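Local coordinates for IPT/TIG domain-containing protein (Bacteroides thetaiotaomicron, PDB 3TC9), which is probably an auxiliary nutrient-binding protein that joins an immunoglobulin-like IPT/TIG domain to a six-bladed beta-propeller, its exact function being unproven, at residues P309-C313 against G314-A318; V70-A73 against K74-D77. All coordinates share one frame; numbering follows the deposited sequence. Where two conformers were deposited one is given.

Contact 1: P309-C313 against G314-A318; sequences PYIVC and GQQGA
Ile311 meets Gly314 and Gln316 where the chain leaves strand 305-312 of the six-bladed beta-propeller for a loop. Val312 and Cys313 both face Ile294 of strand 293-300, a classic beta bulge, and both pair with it through their backbones. The chain turns a corner at Cys313. The loop beyond it begins with Gly314 and then makes a type II beta turn from Gln315 to Ala318.

Gly314 comes first. Its phi is positive, a conformation that glycine reaches easily. Its carbonyl O lies 4.0 Å from CG2 of Ile311. The other branch of Ile311, CG1, is anti to the carbonyl carbon (chi1 -60°), and chi2 (168°) extends CD1 out to the amide of Gln316. Gly314 also makes a backbone hydrogen bond with Gly326, just past strand 324-325, and so ties the corner to the next sheet of the propeller. Beside it, the side chain of Cys313 leads away from the loop and packs on Met331 and Leu367.

Gln316 follows. Its side chain folds back toward the strand because the chain bends at chi2 (99°). In the conformer described, one of two, the flat amide turns a face to Ile311. The methyl CD1 of Ile311 sits over that face, 3.5 Å from CD of Gln316 and just as far from its OE1 and NE2. This is a van der Waals contact, not a hydrogen bond, and it may not hold in the second conformer. Ile311 and Gln316 also both touch Tyr293 of strand 293-300.

Gly317 takes the third position of the turn, and its backbone bonds to Gln291. The turn is closed by the amide N of Ala318, which donates to the carbonyl O of Gln315 over 2.9 Å.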
loop_
_atom_site.group_PDB
_atom_site.type_symbol
_atom_site.label_atom_id
_atom_site.label_comp_id
_atom_site.label_asym_id
_atom_site.label_seq_id
_atom_site.Cartn_x
_atom_site.Cartn_y
_atom_site.Cartn_z
ATOM N N PRO B 309 6.548 -29.767 10.444
ATOM C CA PRO B 309 6.753 -28.978 9.213
ATOM C C PRO B 309 6.605 -29.755 7.909
ATOM O O PRO B 309 6.832 -30.963 7.857
ATOM C CB PRO B 309 8.216 -28.509 9.336
ATOM C CG PRO B 309 8.639 -28.857 10.693
ATOM C CD PRO B 309 7.835 -30.013 11.119
ATOM N N TYR B 310 6.293 -29.044 6.834
ATOM C CA TYR B 310 6.211 -29.671 5.508
ATOM C C TYR B 310 7.022 -28.824 4.535
ATOM O O TYR B 310 7.137 -27.623 4.751
ATOM C CB TYR B 310 4.751 -29.861 5.052
ATOM C CG TYR B 310 3.929 -28.587 4.992
ATOM C CD1 TYR B 310 3.853 -27.835 3.818
ATOM C CD2 TYR B 310 3.151 -28.178 6.081
ATOM C CE1 TYR B 310 3.070 -26.687 3.741
ATOM C CE2 TYR B 310 2.374 -27.015 6.018
ATOM C CZ TYR B 310 2.329 -26.281 4.840
ATOM O OH TYR B 310 1.529 -25.171 4.728
ATOM N N ILE B 311 7.608 -29.446 3.502
ATOM C CA ILE B 311 8.456 -28.731 2.525
ATOM C C ILE B 311 7.590 -27.751 1.728
ATOM O O ILE B 311 6.487 -28.090 1.308
ATOM C CB ILE B 311 9.273 -29.708 1.611
ATOM C CG1 ILE B 311 10.196 -30.602 2.465
ATOM C CG2 ILE B 311 10.095 -28.948 0.553
ATOM C CD1 ILE B 311 10.848 -31.798 1.716
ATOM N N VAL B 312 8.094 -26.530 1.570
ATOM C CA VAL B 312 7.430 -25.472 0.821
ATOM C C VAL B 312 8.174 -25.241 -0.509
ATOM O O VAL B 312 7.517 -25.115 -1.548
ATOM C CB VAL B 312 7.279 -24.200 1.691
ATOM C CG1 VAL B 312 7.209 -22.946 0.847
ATOM C CG2 VAL B 312 6.031 -24.325 2.557
ATOM N N CYS B 313 9.520 -25.209 -0.493
ATOM C CA CYS B 313 10.287 -25.017 -1.731
ATOM C C CYS B 313 11.717 -25.532 -1.607
ATOM O O CYS B 313 12.263 -25.577 -0.506
ATOM C CB CYS B 313 10.269 -23.560 -2.186
ATOM S SG CYS B 313 11.137 -22.416 -1.093
ATOM N N GLY B 314 12.328 -25.837 -2.754
ATOM C CA GLY B 314 13.702 -26.308 -2.825
ATOM C C GLY B 314 13.771 -27.819 -2.700
ATOM O O GLY B 314 12.793 -28.449 -2.308
ATOM N N GLN B 315 14.922 -28.398 -3.054
ATOM C CA GLN B 315 15.170 -29.827 -2.983
ATOM C C GLN B 315 16.320 -30.098 -1.999
ATOM O O GLN B 315 17.414 -29.574 -2.182
ATOM C CB GLN B 315 15.463 -30.366 -4.401
ATOM C CG GLN B 315 15.686 -31.871 -4.483
ATOM C CD GLN B 315 14.451 -32.720 -4.322
ATOM O OE1 GLN B 315 13.364 -32.426 -4.837
ATOM N NE2 GLN B 315 14.637 -33.872 -3.716
ATOM N N GLN B 316 16.051 -30.915 -0.956
ATOM C CA GLN B 316 17.019 -31.285 0.089
ATOM C C GLN B 316 18.365 -31.670 -0.524
ATOM O O GLN B 316 18.436 -32.599 -1.335
ATOM C CB GLN B 316 16.499 -32.447 0.968
ATOM C CG GLN B 316 15.144 -32.213 1.608
ATOM C CD GLN B 316 14.046 -32.885 0.836
ATOM O OE1 GLN B 316 13.639 -32.425 -0.243
ATOM N NE2 GLN B 316 13.536 -33.985 1.384
ATOM N N GLY B 317 19.406 -30.924 -0.160
ATOM C CA GLY B 317 20.773 -31.143 -0.621
ATOM C C GLY B 317 21.092 -30.785 -2.059
ATOM O O GLY B 317 22.228 -31.016 -2.493
ATOM N N ALA B 318 20.115 -30.233 -2.820
ATOM C CA ALA B 318 20.336 -29.898 -4.231
ATOM C C ALA B 318 20.581 -28.388 -4.428
ATOM O O ALA B 318 19.639 -27.601 -4.551
ATOM C CB ALA B 318 19.175 -30.378 -5.083
#

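Contact 2: V70-A73 against K74-D77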
loop_
_atom_site.group_PDB
_atom_site.type_symbol
_atom_site.label_atom_id
_atom_site.label_comp_id
_atom_site.label_asym_id
_atom_site.label_seq_id
_atom_site.Cartn_x
_atom_site.Cartn_y
_atom_site.Cartn_z
ATOM N N VAL B 70 19.894 9.672 -24.518
ATOM C CA VAL B 70 19.531 8.683 -23.495
ATOM C C VAL B 70 19.015 9.430 -22.274
ATOM O O VAL B 70 19.685 10.352 -21.804
ATOM C CB VAL B 70 20.740 7.753 -23.179
ATOM C CG1 VAL B 70 20.370 6.676 -22.153
ATOM C CG2 VAL B 70 21.266 7.100 -24.456
ATOM N N VAL B 71 17.791 9.082 -21.809
ATOM C CA VAL B 71 17.178 9.754 -20.660
ATOM C C VAL B 71 18.047 9.490 -19.407
ATOM O O VAL B 71 18.306 8.341 -19.074
ATOM C CB VAL B 71 15.696 9.370 -20.456
ATOM C CG1 VAL B 71 15.174 9.874 -19.113
ATOM C CG2 VAL B 71 14.854 9.922 -21.600
ATOM N N PRO B 72 18.607 10.534 -18.770
ATOM C CA PRO B 72 19.471 10.276 -17.601
ATOM C C PRO B 72 18.661 10.058 -16.308
ATOM O O PRO B 72 17.445 10.280 -16.282
ATOM C CB PRO B 72 20.290 11.580 -17.504
ATOM C CG PRO B 72 19.286 12.639 -17.932
ATOM C CD PRO B 72 18.457 11.991 -19.024
ATOM N N ALA B 73 19.374 9.716 -15.212
ATOM C CA ALA B 73 18.797 9.624 -13.879
ATOM C C ALA B 73 18.421 11.018 -13.396
ATOM O O ALA B 73 19.127 11.971 -13.732
ATOM C CB ALA B 73 19.816 9.012 -12.926
ATOM N N LYS B 74 17.334 11.138 -12.590
ATOM C CA LYS B 74 16.841 12.359 -11.946
ATOM C C LYS B 74 16.185 13.350 -12.938
ATOM O O LYS B 74 15.983 14.527 -12.603
ATOM C CB LYS B 74 17.976 13.040 -11.154
ATOM C CG LYS B 74 18.588 12.160 -10.082
ATOM C CD LYS B 74 19.930 12.702 -9.610
ATOM C CE LYS B 74 20.371 12.073 -8.299
ATOM N NZ LYS B 74 20.875 10.674 -8.452
ATOM N N ALA B 75 15.775 12.864 -14.127
ATOM C CA ALA B 75 15.138 13.685 -15.164
ATOM C C ALA B 75 13.608 13.757 -14.959
ATOM O O ALA B 75 12.872 13.936 -15.932
ATOM C CB ALA B 75 15.470 13.103 -16.536
ATOM N N TYR B 76 13.149 13.691 -13.687
ATOM C CA TYR B 76 11.758 13.585 -13.218
ATOM C C TYR B 76 10.780 14.583 -13.858
ATOM O O TYR B 76 9.696 14.145 -14.252
ATOM C CB TYR B 76 11.649 13.659 -11.664
ATOM C CG TYR B 76 12.606 12.743 -10.918
ATOM C CD1 TYR B 76 12.880 11.458 -11.383
ATOM C CD2 TYR B 76 13.203 13.144 -9.725
ATOM C CE1 TYR B 76 13.798 10.631 -10.732
ATOM C CE2 TYR B 76 14.130 12.328 -9.068
ATOM C CZ TYR B 76 14.406 11.064 -9.565
ATOM O OH TYR B 76 15.311 10.246 -8.941
ATOM N N ASP B 77 11.145 15.879 -13.992
ATOM C CA ASP B 77 10.270 16.905 -14.597
ATOM C C ASP B 77 9.957 16.647 -16.080
ATOM O O ASP B 77 8.933 17.119 -16.572
ATOM C CB ASP B 77 10.884 18.318 -14.458
ATOM C CG ASP B 77 11.209 18.728 -13.030
ATOM O OD1 ASP B 77 10.455 18.325 -12.101
ATOM O OD2 ASP B 77 12.202 19.472 -12.836
#
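Ala75 folds back on Val71 and Pro72 across a type II beta turn from Pro72 to Ala75. Its CB lies 3.5 Å from the carbonyl O of Pro72. The same methyl is 4.0 Å from CD of the Pro72 ring and 4.1 Å from CG1 of Val71. The touches to CD and CG1 are apolar; they bring Ala75 against Pro72, where the turn begins, and against Val71 just before it. No hydrogen bond crosses between 70-73 and 74-77. Ile52 and Tyr103 cover Val71 and Ala75 further.

Lys74 holds the third position of the turn, with a positive phi of 72°. Its CB lies beside the preceding peptide, 3.0 Å from O of Ala73. CG is next to the same group, 3.5 Å from C of Ala73. From CD onward the chain runs extended away from the turn, then bends at chi4 (75°), so that NZ turns off the line of the chain. The side chain also touches Gln55. CA of Lys74 stands over one face of the Tyr76 ring, near its rim.

This turn is part of the connection from strand 66-70 to strand 80-85 in the immunoglobulin-like fold of an IPT/TIG domain.

Overall arrangement
The two contacts lie in different parts of the chain and share no sheet. Contact 2 comes first in sequence, in the IPT/TIG domain, on the link between strands 66-70 and 80-85 of its immunoglobulin-like fold. Contact 1 comes later, where the chain leaves strand 305-312. That strand is an outermost strand of a four-stranded antiparallel propeller sheet, and the loop leads on to strand 324-325 of the next one. The centres of contact 1 and contact 2 are about 44 Å apart, on opposite sides of the chain's centre. The nearest atoms of contact 1 and contact 2 are about 34 Å apart. Each is a local contact beside a type II turn in its own domain, and the two do not touch.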